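Local coordinates for DNA repair protein PprA (Deinococcus deserti, PDB 6MC8), which takes part in the repair of radiation-damaged DNA and in genome segregation, as a DNA-binding protein associated with filament formation, at residues Leu48-Gln53 with Thr70-Leu75; Gly83-Gln88 with Trp140-Glu145; Gly146-Leu151 with Asp167-Trp172; Ala191-Arg196 with Val259-Val264. The protein carries 2 engineered substitutions. All coordinates share one frame; numbering follows the deposited sequence.

Interaction 1. Residues Leu48-Gln53 with Thr70-Leu75; sequences LQSDVQ and TQELRL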
loop_
_atom_site.group_PDB
_atom_site.type_symbol
_atom_site.label_atom_id
_atom_site.label_comp_id
_atom_site.label_asym_id
_atom_site.label_seq_id
_atom_site.Cartn_x
_atom_site.Cartn_y
_atom_site.Cartn_z
ATOM N N LEU A 48 0.695 -4.594 -32.123
ATOM C CA LEU A 48 -0.357 -3.591 -32.134
ATOM C C LEU A 48 -0.637 -3.110 -33.548
ATOM O O LEU A 48 0.275 -2.968 -34.365
ATOM C CB LEU A 48 0.027 -2.394 -31.267
ATOM C CG LEU A 48 -0.099 -2.427 -29.747
ATOM C CD1 LEU A 48 1.001 -3.220 -29.079
ATOM C CD2 LEU A 48 -0.110 -1.020 -29.238
ATOM N N GLN A 49 -1.897 -2.834 -33.804
ATOM C CA GLN A 49 -2.298 -2.124 -35.032
ATOM C C GLN A 49 -2.610 -0.713 -34.542
ATOM O O GLN A 49 -3.584 -0.530 -33.891
ATOM C CB GLN A 49 -3.458 -2.829 -35.715
ATOM C CG GLN A 49 -3.029 -3.929 -36.657
ATOM C CD GLN A 49 -4.213 -4.738 -37.072
ATOM O OE1 GLN A 49 -5.084 -4.991 -36.278
ATOM N NE2 GLN A 49 -4.267 -5.136 -38.322
ATOM N N SER A 50 -1.777 0.251 -34.885
ATOM C CA SER A 50 -1.863 1.593 -34.326
ATOM C C SER A 50 -3.033 2.362 -34.921
ATOM O O SER A 50 -3.324 2.264 -36.114
ATOM C CB SER A 50 -0.561 2.352 -34.568
ATOM O OG SER A 50 -0.610 3.651 -34.020
ATOM N N ASP A 51 -3.705 3.134 -34.074
ATOM C CA ASP A 51 -4.862 3.920 -34.468
ATOM C C ASP A 51 -4.554 5.401 -34.626
ATOM O O ASP A 51 -5.472 6.180 -34.887
ATOM C CB ASP A 51 -5.988 3.747 -33.444
ATOM C CG ASP A 51 -6.608 2.374 -33.484
ATOM O OD1 ASP A 51 -6.641 1.762 -34.565
ATOM O OD2 ASP A 51 -7.066 1.905 -32.432
ATOM N N VAL A 52 -3.289 5.805 -34.493
ATOM C CA VAL A 52 -2.969 7.222 -34.342
ATOM C C VAL A 52 -3.090 7.951 -35.676
ATOM O O VAL A 52 -3.561 9.093 -35.735
ATOM C CB VAL A 52 -1.567 7.380 -33.725
ATOM C CG1 VAL A 52 -1.247 8.837 -33.477
ATOM C CG2 VAL A 52 -1.472 6.594 -32.441
ATOM N N GLN A 53 -2.687 7.295 -36.767
ATOM C CA GLN A 53 -2.853 7.882 -38.093
ATOM C C GLN A 53 -4.328 8.005 -38.461
ATOM O O GLN A 53 -4.734 8.971 -39.115
ATOM C CB GLN A 53 -2.109 7.041 -39.131
ATOM C CG GLN A 53 -2.092 7.630 -40.532
ATOM C CD GLN A 53 -1.294 8.914 -40.623
ATOM O OE1 GLN A 53 -1.851 10.006 -40.667
ATOM N NE2 GLN A 53 0.022 8.783 -40.669
ATOM N N THR A 70 0.426 7.416 -26.076
ATOM C CA THR A 70 0.750 6.956 -24.725
ATOM C C THR A 70 0.107 5.603 -24.475
ATOM O O THR A 70 0.714 4.813 -23.849
ATOM C CB THR A 70 0.307 8.014 -23.723
ATOM O OG1 THR A 70 1.067 9.156 -24.073
ATOM C CG2 THR A 70 0.559 7.635 -22.289
ATOM N N GLN A 71 -1.114 5.412 -24.941
ATOM C CA GLN A 71 -1.822 4.144 -24.716
ATOM C C GLN A 71 -1.094 3.033 -25.451
ATOM O O GLN A 71 -0.899 2.015 -24.863
ATOM C CB GLN A 71 -3.295 4.274 -25.082
ATOM C CG GLN A 71 -4.047 2.960 -25.056
ATOM C CD GLN A 71 -5.492 3.029 -25.474
ATOM O OE1 GLN A 71 -5.869 2.642 -26.555
ATOM N NE2 GLN A 71 -6.336 3.517 -24.596
ATOM N N GLU A 72 -0.640 3.305 -26.663
ATOM C CA GLU A 72 -0.009 2.272 -27.469
ATOM C C GLU A 72 1.425 2.017 -27.026
ATOM O O GLU A 72 1.924 0.895 -27.144
ATOM C CB GLU A 72 -0.074 2.664 -28.941
ATOM C CG GLU A 72 -1.483 2.659 -29.489
ATOM C CD GLU A 72 -1.556 3.091 -30.933
ATOM O OE1 GLU A 72 -0.527 3.525 -31.478
ATOM O OE2 GLU A 72 -2.646 2.994 -31.528
ATOM N N LEU A 73 2.098 3.048 -26.509
ATOM C CA LEU A 73 3.446 2.875 -25.979
ATOM C C LEU A 73 3.440 2.042 -24.704
ATOM O O LEU A 73 4.350 1.237 -24.480
ATOM C CB LEU A 73 4.080 4.239 -25.722
ATOM C CG LEU A 73 5.502 4.302 -25.165
ATOM C CD1 LEU A 73 6.525 3.798 -26.159
ATOM C CD2 LEU A 73 5.820 5.706 -24.722
ATOM N N ARG A 74 2.425 2.216 -23.860
ATOM C CA ARG A 74 2.344 1.436 -22.631
ATOM C C ARG A 74 1.951 -0.007 -22.915
ATOM O O ARG A 74 2.381 -0.921 -22.206
ATOM C CB ARG A 74 1.361 2.087 -21.661
ATOM C CG ARG A 74 1.862 3.382 -21.057
ATOM C CD ARG A 74 0.793 4.068 -20.239
ATOM N NE ARG A 74 1.269 5.333 -19.700
ATOM C CZ ARG A 74 0.500 6.224 -19.085
ATOM N NH1 ARG A 74 -0.797 6.004 -18.951
ATOM N NH2 ARG A 74 1.028 7.349 -18.631
ATOM N N LEU A 75 1.142 -0.234 -23.949
ATOM C CA LEU A 75 0.805 -1.600 -24.327
ATOM C C LEU A 75 1.995 -2.293 -24.978
ATOM O O LEU A 75 2.181 -3.504 -24.822
ATOM C CB LEU A 75 -0.412 -1.606 -25.252
ATOM C CG LEU A 75 -0.951 -2.978 -25.664
ATOM C CD1 LEU A 75 -1.351 -3.779 -24.439
ATOM C CD2 LEU A 75 -2.120 -2.845 -26.609
#

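Interaction 2. Residues Gly83-Gln88 with Trp140-Glu145; sequences GLLHLQ and WGILPE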
loop_
_atom_site.group_PDB
_atom_site.type_symbol
_atom_site.label_atom_id
_atom_site.label_comp_id
_atom_site.label_asym_id
_atom_site.label_seq_id
_atom_site.Cartn_x
_atom_site.Cartn_y
_atom_site.Cartn_z
ATOM N N GLY A 83 11.231 -4.671 -18.352
ATOM C CA GLY A 83 11.370 -4.460 -16.926
ATOM C C GLY A 83 11.308 -3.003 -16.535
ATOM O O GLY A 83 12.024 -2.579 -15.622
ATOM N N LEU A 84 10.466 -2.224 -17.210
ATOM C CA LEU A 84 10.352 -0.794 -16.972
ATOM C C LEU A 84 8.953 -0.434 -16.486
ATOM O O LEU A 84 8.472 0.674 -16.716
ATOM C CB LEU A 84 10.702 -0.013 -18.235
ATOM C CG LEU A 84 12.067 -0.342 -18.843
ATOM C CD1 LEU A 84 12.334 0.480 -20.093
ATOM C CD2 LEU A 84 13.184 -0.198 -17.840
ATOM N N LEU A 85 8.293 -1.378 -15.814
ATOM C CA LEU A 85 6.941 -1.169 -15.311
ATOM C C LEU A 85 6.902 -0.243 -14.105
ATOM O O LEU A 85 5.839 0.293 -13.783
ATOM C CB LEU A 85 6.314 -2.517 -14.965
ATOM C CG LEU A 85 6.029 -3.420 -16.160
ATOM C CD1 LEU A 85 5.643 -4.815 -15.717
ATOM C CD2 LEU A 85 4.928 -2.813 -16.991
ATOM N N HIS A 86 8.033 -0.049 -13.433
ATOM C CA HIS A 86 8.156 0.926 -12.360
ATOM C C HIS A 86 8.319 2.348 -12.873
ATOM O O HIS A 86 8.281 3.286 -12.072
ATOM C CB HIS A 86 9.343 0.566 -11.470
ATOM C CG HIS A 86 10.663 0.674 -12.160
ATOM N ND1 HIS A 86 11.111 -0.266 -13.060
ATOM C CD2 HIS A 86 11.638 1.609 -12.077
ATOM C CE1 HIS A 86 12.298 0.089 -13.510
ATOM N NE2 HIS A 86 12.642 1.222 -12.928
ATOM N N LEU A 87 8.505 2.526 -14.173
ATOM C CA LEU A 87 8.602 3.833 -14.798
ATOM C C LEU A 87 7.289 4.157 -15.499
ATOM O O LEU A 87 6.525 3.268 -15.878
ATOM C CB LEU A 87 9.758 3.871 -15.800
ATOM C CG LEU A 87 11.149 3.553 -15.251
ATOM C CD1 LEU A 87 12.164 3.485 -16.373
ATOM C CD2 LEU A 87 11.573 4.553 -14.198
ATOM N N GLN A 88 7.033 5.448 -15.666
ATOM C CA GLN A 88 5.833 5.922 -16.339
ATOM C C GLN A 88 6.189 6.369 -17.748
ATOM O O GLN A 88 7.044 7.239 -17.930
ATOM C CB GLN A 88 5.185 7.062 -15.553
ATOM C CG GLN A 88 3.893 7.576 -16.150
ATOM C CD GLN A 88 3.201 8.587 -15.259
ATOM O OE1 GLN A 88 3.680 8.907 -14.173
ATOM N NE2 GLN A 88 2.068 9.100 -15.717
ATOM N N TRP A 140 14.143 -5.287 -11.124
ATOM C CA TRP A 140 13.362 -4.204 -10.547
ATOM C C TRP A 140 12.021 -4.716 -10.047
ATOM O O TRP A 140 11.419 -5.616 -10.637
ATOM C CB TRP A 140 13.093 -3.085 -11.555
ATOM C CG TRP A 140 14.264 -2.336 -12.107
ATOM C CD1 TRP A 140 14.660 -2.293 -13.406
ATOM C CD2 TRP A 140 15.210 -1.551 -11.376
ATOM N NE1 TRP A 140 15.766 -1.502 -13.540
ATOM C CE2 TRP A 140 16.129 -1.039 -12.305
ATOM C CE3 TRP A 140 15.362 -1.223 -10.029
ATOM C CZ2 TRP A 140 17.191 -0.224 -11.931
ATOM C CZ3 TRP A 140 16.412 -0.414 -9.661
ATOM C CH2 TRP A 140 17.314 0.077 -10.607
ATOM N N GLY A 141 11.557 -4.134 -8.949
ATOM C CA GLY A 141 10.175 -4.278 -8.575
ATOM C C GLY A 141 9.292 -3.317 -9.348
ATOM O O GLY A 141 9.697 -2.223 -9.723
ATOM N N ILE A 142 8.061 -3.756 -9.597
ATOM C CA ILE A 142 7.094 -2.925 -10.302
ATOM C C ILE A 142 6.587 -1.816 -9.390
ATOM O O ILE A 142 6.522 -0.644 -9.777
ATOM C CB ILE A 142 5.945 -3.799 -10.826
ATOM C CG1 ILE A 142 6.510 -4.866 -11.753
ATOM C CG2 ILE A 142 4.906 -2.957 -11.530
ATOM C CD1 ILE A 142 5.552 -5.934 -12.079
ATOM N N LEU A 143 6.236 -2.173 -8.166
ATOM C CA LEU A 143 5.855 -1.222 -7.141
ATOM C C LEU A 143 7.093 -0.478 -6.649
ATOM O O LEU A 143 8.220 -0.816 -7.015
ATOM C CB LEU A 143 5.149 -1.971 -6.012
ATOM C CG LEU A 143 3.823 -2.642 -6.345
ATOM C CD1 LEU A 143 3.290 -3.322 -5.114
ATOM C CD2 LEU A 143 2.834 -1.641 -6.881
ATOM N N PRO A 144 6.928 0.564 -5.828
ATOM C CA PRO A 144 8.086 1.113 -5.115
ATOM C C PRO A 144 8.712 0.100 -4.167
ATOM O O PRO A 144 8.127 -0.938 -3.847
ATOM C CB PRO A 144 7.499 2.301 -4.354
ATOM C CG PRO A 144 6.385 2.741 -5.197
ATOM C CD PRO A 144 5.790 1.504 -5.775
ATOM N N GLU A 145 9.930 0.429 -3.731
ATOM C CA GLU A 145 10.802 -0.517 -3.042
ATOM C C GLU A 145 10.202 -0.969 -1.724
ATOM O O GLU A 145 10.002 -0.171 -0.807
ATOM C CB GLU A 145 12.182 0.103 -2.811
ATOM C CG GLU A 145 13.203 -0.878 -2.249
ATOM C CD GLU A 145 14.594 -0.281 -2.117
ATOM O OE1 GLU A 145 14.765 0.917 -2.419
ATOM O OE2 GLU A 145 15.521 -1.013 -1.717
HETATM O O HOH W 1 10.024 -2.932 -12.926
#

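Interaction 3. Residues Gly146-Leu151 with Asp167-Trp172; sequences GHRVTL and DFETHW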
loop_
_atom_site.group_PDB
_atom_site.type_symbol
_atom_site.label_atom_id
_atom_site.label_comp_id
_atom_site.label_asym_id
_atom_site.label_seq_id
_atom_site.Cartn_x
_atom_site.Cartn_y
_atom_site.Cartn_z
ATOM N N GLY A 146 9.886 -2.253 -1.663
ATOM C CA GLY A 146 9.225 -2.814 -0.512
ATOM C C GLY A 146 9.312 -4.318 -0.552
ATOM O O GLY A 146 10.120 -4.892 -1.282
ATOM N N HIS A 147 8.464 -4.951 0.246
ATOM C CA HIS A 147 8.487 -6.400 0.366
ATOM C C HIS A 147 7.869 -7.039 -0.868
ATOM O O HIS A 147 6.717 -6.760 -1.212
ATOM C CB HIS A 147 7.740 -6.841 1.616
ATOM C CG HIS A 147 7.755 -8.319 1.831
ATOM N ND1 HIS A 147 8.857 -8.986 2.319
ATOM C CD2 HIS A 147 6.816 -9.263 1.602
ATOM C CE1 HIS A 147 8.588 -10.275 2.398
ATOM N NE2 HIS A 147 7.356 -10.471 1.967
ATOM N N ARG A 148 8.632 -7.895 -1.532
ATOM C CA ARG A 148 8.105 -8.731 -2.594
ATOM C C ARG A 148 7.982 -10.164 -2.099
ATOM O O ARG A 148 8.814 -10.633 -1.320
ATOM C CB ARG A 148 8.969 -8.649 -3.852
ATOM C CG ARG A 148 8.807 -7.327 -4.580
ATOM C CD ARG A 148 9.549 -7.292 -5.894
ATOM N NE ARG A 148 10.992 -7.173 -5.752
ATOM C CZ ARG A 148 11.843 -7.325 -6.757
ATOM N NH1 ARG A 148 11.391 -7.629 -7.962
ATOM N NH2 ARG A 148 13.143 -7.189 -6.559
ATOM N N VAL A 149 6.933 -10.844 -2.545
ATOM C CA VAL A 149 6.566 -12.147 -2.005
ATOM C C VAL A 149 7.378 -13.228 -2.701
ATOM O O VAL A 149 7.446 -13.275 -3.934
ATOM C CB VAL A 149 5.058 -12.396 -2.177
ATOM C CG1 VAL A 149 4.654 -13.749 -1.609
ATOM C CG2 VAL A 149 4.268 -11.288 -1.540
ATOM N N THR A 150 7.993 -14.101 -1.912
ATOM C CA THR A 150 8.594 -15.327 -2.425
ATOM C C THR A 150 7.522 -16.407 -2.356
ATOM O O THR A 150 7.202 -16.915 -1.280
ATOM C CB THR A 150 9.835 -15.707 -1.627
ATOM O OG1 THR A 150 10.795 -14.650 -1.702
ATOM C CG2 THR A 150 10.455 -16.966 -2.187
ATOM N N LEU A 151 6.953 -16.750 -3.506
ATOM C CA LEU A 151 5.854 -17.702 -3.537
ATOM C C LEU A 151 6.357 -19.128 -3.358
ATOM O O LEU A 151 7.199 -19.605 -4.124
ATOM C CB LEU A 151 5.076 -17.572 -4.845
ATOM C CG LEU A 151 4.214 -16.324 -5.048
ATOM C CD1 LEU A 151 3.685 -16.267 -6.461
ATOM C CD2 LEU A 151 3.063 -16.324 -4.074
ATOM N N ASP A 167 -2.020 -3.077 -1.812
ATOM C CA ASP A 167 -0.885 -3.243 -2.717
ATOM C C ASP A 167 0.076 -4.337 -2.260
ATOM O O ASP A 167 0.501 -4.374 -1.107
ATOM C CB ASP A 167 -0.096 -1.941 -2.852
ATOM C CG ASP A 167 -0.914 -0.815 -3.428
ATOM O OD1 ASP A 167 -1.988 -1.078 -3.997
ATOM O OD2 ASP A 167 -0.450 0.338 -3.354
ATOM N N PHE A 168 0.375 -5.257 -3.171
ATOM C CA PHE A 168 1.333 -6.322 -2.931
ATOM C C PHE A 168 2.037 -6.601 -4.249
ATOM O O PHE A 168 1.595 -6.146 -5.301
ATOM C CB PHE A 168 0.661 -7.595 -2.380
ATOM C CG PHE A 168 -0.171 -8.342 -3.389
ATOM C CD1 PHE A 168 -1.473 -7.960 -3.654
ATOM C CD2 PHE A 168 0.334 -9.461 -4.040
ATOM C CE1 PHE A 168 -2.234 -8.651 -4.578
ATOM C CE2 PHE A 168 -0.424 -10.144 -4.961
ATOM C CZ PHE A 168 -1.710 -9.741 -5.227
ATOM N N GLU A 169 3.144 -7.323 -4.189
ATOM C CA GLU A 169 3.818 -7.657 -5.460
ATOM C C GLU A 169 4.561 -8.958 -5.243
ATOM O O GLU A 169 5.194 -9.099 -4.249
ATOM C CB GLU A 169 4.863 -6.618 -5.840
ATOM C CG GLU A 169 5.619 -6.973 -7.083
ATOM C CD GLU A 169 6.616 -5.934 -7.497
ATOM O OE1 GLU A 169 6.696 -4.891 -6.820
ATOM O OE2 GLU A 169 7.320 -6.161 -8.501
ATOM N N THR A 170 4.415 -9.895 -6.145
ATOM C CA THR A 170 5.180 -11.153 -6.024
ATOM C C THR A 170 6.462 -11.074 -6.843
ATOM O O THR A 170 6.578 -10.261 -7.746
ATOM C CB THR A 170 4.390 -12.412 -6.366
ATOM O OG1 THR A 170 4.165 -12.458 -7.758
ATOM C CG2 THR A 170 3.052 -12.486 -5.697
ATOM N N HIS A 171 7.410 -11.907 -6.449
ATOM C CA HIS A 171 8.680 -12.158 -7.156
ATOM C C HIS A 171 8.379 -13.127 -8.294
ATOM O O HIS A 171 7.337 -13.722 -8.342
ATOM C CB HIS A 171 9.718 -12.817 -6.237
ATOM C CG HIS A 171 10.561 -11.941 -5.371
ATOM N ND1 HIS A 171 11.481 -11.085 -5.860
ATOM C CD2 HIS A 171 10.687 -11.866 -4.042
ATOM C CE1 HIS A 171 12.080 -10.485 -4.876
ATOM N NE2 HIS A 171 11.619 -10.935 -3.776
ATOM N N TRP A 172 9.319 -13.311 -9.185
ATOM C CA TRP A 172 9.140 -14.254 -10.277
ATOM C C TRP A 172 8.990 -15.670 -9.739
ATOM O O TRP A 172 9.702 -16.086 -8.825
ATOM C CB TRP A 172 10.325 -14.199 -11.238
ATOM C CG TRP A 172 10.468 -12.944 -12.031
ATOM C CD1 TRP A 172 11.386 -11.961 -11.849
ATOM C CD2 TRP A 172 9.659 -12.535 -13.134
ATOM N NE1 TRP A 172 11.213 -10.972 -12.776
ATOM C CE2 TRP A 172 10.153 -11.298 -13.576
ATOM C CE3 TRP A 172 8.563 -13.096 -13.789
ATOM C CZ2 TRP A 172 9.596 -10.618 -14.648
ATOM C CZ3 TRP A 172 8.010 -12.418 -14.842
ATOM C CH2 TRP A 172 8.526 -11.190 -15.264
HETATM O O HOH W 2 4.075 -7.704 -1.003
#

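Interaction 4. Residues Ala191-Arg196 with Val259-Val264; sequences AVEVHR and VSSAVV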
loop_
_atom_site.group_PDB
_atom_site.type_symbol
_atom_site.label_atom_id
_atom_site.label_comp_id
_atom_site.label_asym_id
_atom_site.label_seq_id
_atom_site.Cartn_x
_atom_site.Cartn_y
_atom_site.Cartn_z
ATOM N N ALA A 191 -2.959 -7.069 -11.315
ATOM C CA ALA A 191 -2.246 -7.297 -12.559
ATOM C C ALA A 191 -1.380 -8.541 -12.462
ATOM O O ALA A 191 -0.928 -8.913 -11.378
ATOM C CB ALA A 191 -1.397 -6.092 -12.920
ATOM N N VAL A 192 -1.156 -9.180 -13.604
ATOM C CA VAL A 192 -0.325 -10.372 -13.690
ATOM C C VAL A 192 0.488 -10.302 -14.980
ATOM O O VAL A 192 -0.023 -9.897 -16.031
ATOM C CB VAL A 192 -1.171 -11.663 -13.587
ATOM C CG1 VAL A 192 -2.246 -11.730 -14.644
ATOM C CG2 VAL A 192 -0.303 -12.903 -13.646
ATOM N N GLU A 193 1.774 -10.622 -14.879
ATOM C CA GLU A 193 2.684 -10.645 -16.011
ATOM C C GLU A 193 3.097 -12.083 -16.267
ATOM O O GLU A 193 3.366 -12.827 -15.324
ATOM C CB GLU A 193 3.917 -9.778 -15.747
ATOM C CG GLU A 193 4.898 -9.710 -16.902
ATOM C CD GLU A 193 6.106 -8.865 -16.592
ATOM O OE1 GLU A 193 6.205 -8.358 -15.461
ATOM O OE2 GLU A 193 6.960 -8.705 -17.479
ATOM N N VAL A 194 3.124 -12.474 -17.534
ATOM C CA VAL A 194 3.627 -13.770 -17.968
ATOM C C VAL A 194 4.765 -13.515 -18.944
ATOM O O VAL A 194 4.575 -12.840 -19.959
ATOM C CB VAL A 194 2.509 -14.616 -18.601
ATOM C CG1 VAL A 194 3.075 -15.800 -19.311
ATOM C CG2 VAL A 194 1.552 -15.085 -17.534
ATOM N N HIS A 195 5.941 -14.052 -18.638
ATOM C CA HIS A 195 7.177 -13.685 -19.317
ATOM C C HIS A 195 7.910 -14.912 -19.835
ATOM O O HIS A 195 8.225 -15.821 -19.065
ATOM C CB HIS A 195 8.085 -12.914 -18.369
ATOM C CG HIS A 195 9.398 -12.524 -18.964
ATOM N ND1 HIS A 195 9.534 -11.477 -19.847
ATOM C CD2 HIS A 195 10.637 -13.037 -18.795
ATOM C CE1 HIS A 195 10.801 -11.363 -20.197
ATOM N NE2 HIS A 195 11.491 -12.299 -19.575
ATOM N N ARG A 196 8.199 -14.920 -21.130
ATOM C CA ARG A 196 9.130 -15.877 -21.725
ATOM C C ARG A 196 10.221 -15.065 -22.408
ATOM O O ARG A 196 9.900 -14.223 -23.270
ATOM C CB ARG A 196 8.451 -16.814 -22.717
ATOM C CG ARG A 196 9.380 -17.910 -23.205
ATOM C CD ARG A 196 8.766 -18.780 -24.275
ATOM N NE ARG A 196 7.630 -19.550 -23.800
ATOM C CZ ARG A 196 6.386 -19.359 -24.212
ATOM N NH1 ARG A 196 6.126 -18.419 -25.103
ATOM N NH2 ARG A 196 5.407 -20.105 -23.736
ATOM N N VAL A 259 8.857 -9.366 -28.559
ATOM C CA VAL A 259 7.835 -9.643 -27.557
ATOM C C VAL A 259 8.359 -10.686 -26.584
ATOM O O VAL A 259 8.758 -11.781 -26.989
ATOM C CB VAL A 259 6.528 -10.118 -28.213
ATOM C CG1 VAL A 259 5.552 -10.612 -27.165
ATOM C CG2 VAL A 259 5.902 -9.000 -28.980
ATOM N N SER A 260 8.354 -10.347 -25.297
ATOM C CA SER A 260 8.741 -11.285 -24.259
ATOM C C SER A 260 7.738 -11.402 -23.121
ATOM O O SER A 260 7.845 -12.344 -22.332
ATOM C CB SER A 260 10.112 -10.911 -23.673
ATOM O OG SER A 260 10.051 -9.700 -22.953
ATOM N N SER A 261 6.769 -10.500 -23.012
ATOM C CA SER A 261 5.817 -10.556 -21.917
ATOM C C SER A 261 4.406 -10.299 -22.426
ATOM O O SER A 261 4.188 -9.994 -23.598
ATOM C CB SER A 261 6.163 -9.554 -20.809
ATOM O OG SER A 261 7.370 -9.899 -20.164
ATOM N N ALA A 262 3.449 -10.461 -21.519
ATOM C CA ALA A 262 2.056 -10.108 -21.730
ATOM C C ALA A 262 1.431 -9.840 -20.373
ATOM O O ALA A 262 1.585 -10.637 -19.446
ATOM C CB ALA A 262 1.291 -11.212 -22.465
ATOM N N VAL A 263 0.737 -8.712 -20.253
ATOM C CA VAL A 263 0.193 -8.252 -18.983
ATOM C C VAL A 263 -1.323 -8.154 -19.095
ATOM O O VAL A 263 -1.846 -7.563 -20.045
ATOM C CB VAL A 263 0.804 -6.895 -18.573
ATOM C CG1 VAL A 263 0.228 -6.415 -17.256
ATOM C CG2 VAL A 263 2.314 -6.988 -18.489
ATOM N N VAL A 264 -2.027 -8.738 -18.128
ATOM C CA VAL A 264 -3.475 -8.610 -18.005
ATOM C C VAL A 264 -3.778 -7.876 -16.707
ATOM O O VAL A 264 -3.243 -8.229 -15.650
ATOM C CB VAL A 264 -4.173 -9.981 -18.048
ATOM C CG1 VAL A 264 -5.664 -9.835 -17.826
ATOM C CG2 VAL A 264 -3.929 -10.648 -19.372
#

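Interaction 1. Residues Leu48-Gln53 with Thr70-Leu75
Ser50 and Glu72 mark the closest approach of the two backbones, their CA atoms 7.1 Å apart, where the loop entering helix 52-57 passes the side of helix 62-80. The arrangement is a helix entry held by a carboxylate reaching over from a neighbouring helix. With its chain extended beyond CG (chi2 178°), Glu72 brings both oxygens to the turn, and each uses its syn lone pair. OE1 of Glu72 accepts from Ser50 OG at 2.5 Å, while OE2 accepts from Asp51 N at 2.8 Å in a nearly straight bond (169° at the hydrogen). A serine suits the place just before the turn into the helix because its hydroxyl works twice: it donates to Glu72, and it accepts a weak capping bond from Val52 N. Gln68 gives OE2 of Glu72 a further donor, so the buried carboxylate is gripped at both oxygens and its rotation is fixed. These donors would be expected to stabilise its negative charge.

Alongside the polar group, Leu48 packs against the helix. CD2 of Leu48 lies 3.7 Å from CB of Glu72, covering the aliphatic part of that chain, and CG of Leu48 meets CD2 of Leu75 at 3.8 Å. Phe39 of helix 35-43 also touches Glu72. On the other flank of the carboxylate, the CG2 methyl of Val52 comes to 3.4 Å from OE1 of Glu72.

Interaction 2. Residues Gly83-Gln88 with Trp140-Glu145
His86 and Trp140 bring two irregular loops together in a surface contact made of ring and aliphatic packing, with a water between them. One loop joins helix 62-80 to strand 89-95, the other runs between helices 119-127 and 156-163, and no direct hydrogen bond links the two segments. The imidazole sends CE1 over one face of the indole, 3.4 Å from CD1 of Trp140. The planes are 40° apart, so the pair is oblique. The indole NE1 is hydrogen-bonded to Met129 O. A type I turn from Leu84 to Leu87 presents the histidine. The water lies 2.9 Å from ND1 of His86 and gives weak bonds to the carbonyl oxygens of Gly83 and Gly141. Were His86 an alanine, the indole would probably lose the ring over its face and the water its imidazole partner. At Gly83 (phi 80°) a side chain would press against the carbonyl O of the preceding residue, which calls for glycine.

Leu85 and Ile142 run alongside each other in the same direction, with CB of Leu85 3.7 Å from CG2 of Ile142. Around them, Leu85 touches Asp78 of helix 62-80, and Ile142 rests on Arg182 and Trp184 of strand 179-186.

Interaction 3. Residues Gly146-Leu151 with Asp167-Trp172
Val149 and Thr170 form a single beta bridge, their CA atoms 4.4 Å apart. Two backbone hydrogen bonds make it: Val149 N to Glu169 O at 3.0 Å and His171 N to Val149 O at 2.9 Å. A water also receives a weak bond from Glu169 N and donates to His147 O.

The flat-group contacts centre on Arg148. Its CB sits over the His171 ring in a CH-pi contact, 3.6 Å from the centroid, and a bend at chi3 (-74°) folds the guanidinium back so that CE1 of His171 lies over one of its faces. Glu169 runs alongside, its carboxylate held by Ile142 N and Leu143 N; its OE2 stays 4.4 Å from Arg148 NH1, beyond a salt bridge, while Arg148 NH2 bonds to Glu139 O. Cutting Arg148 back to an alanine would probably strip the guanidinium from His171 CE1 and leave Glu139 O without this donor.

Apolar contact is made by CD1 of Leu151 with CG2 of Thr170 at 3.9 Å.

At the dimer interface, Arg166 of the second subunit bonds to His147 O. The motif is a single parallel bridge, adding a loop segment to outer strand 168-176 of an antiparallel sheet.

Interaction 4. Residues Ala191-Arg196 with Val259-Val264
The imidazole of His195 has Ser261 OG at its edge, near the ring plane, and ND1 donates to that oxygen at 2.7 Å. The Trp172 ring meets the imidazole with the planes at about 45°, and CE1 of His195 lies 3.3 Å from Ser260 OG. The second flat group, the carboxylate of Glu193, receives the hydroxyl proton of Ser261 at OE2, on the anti lone pair, over 3.0 Å. OE1 of Glu193 forms a salt bridge with Arg182. With CG anti to the backbone N (chi1 -178°) and the chain extended beyond it, Glu193 brings OE2 to the serine. Ser261 links histidine and glutamate, accepting from one and donating to the other, which suits a buried hydroxyl.

The axes of strands 191-195 and 261-264 come within 4.8 Å, their N-to-C directions 163° apart, nearly antiparallel. Val192 and Val264 form an antiparallel hydrogen-bonded pair: Val192 N donates to Val264 O, and Val264 N to Val192 O, each at 3.1 Å. Glu193 and Val263 follow as a non-hydrogen-bonded pair, and just past the strand Arg196 N donates to Ser260 O at 2.9 Å.

Val192, Val194, Ala262 and Val264 share one face, where the compact valines meet helix 274-304; Glu193, His195, Ser261 and Val263 share the other. This antiparallel pairing of sequence-distant strands makes 261-267 an outermost strand, within this chain, of the four-stranded sheet.

Interactions 2, 3 and 4 form a connected group. The centres of interactions 2 and 3 are about 12 Å apart, and the carboxylate of Glu169, in interaction 3, joins them by reaching the backbone of 140-145. Interactions 2 and 3 also both touch the second subunit. Interactions 3 and 4 share one antiparallel sheet, where CZ3 of Trp172 packs 3.6 Å from CB of His195. Leu85 of interaction 2 touches Glu193 of interaction 4. Interaction 1 lies about 17 Å from interaction 4 and 30 Å from interaction 3, centre to centre, and joins the group through interaction 2, where Arg74 meets Gln88; its nearest atoms stay about 6 Å from interaction 4.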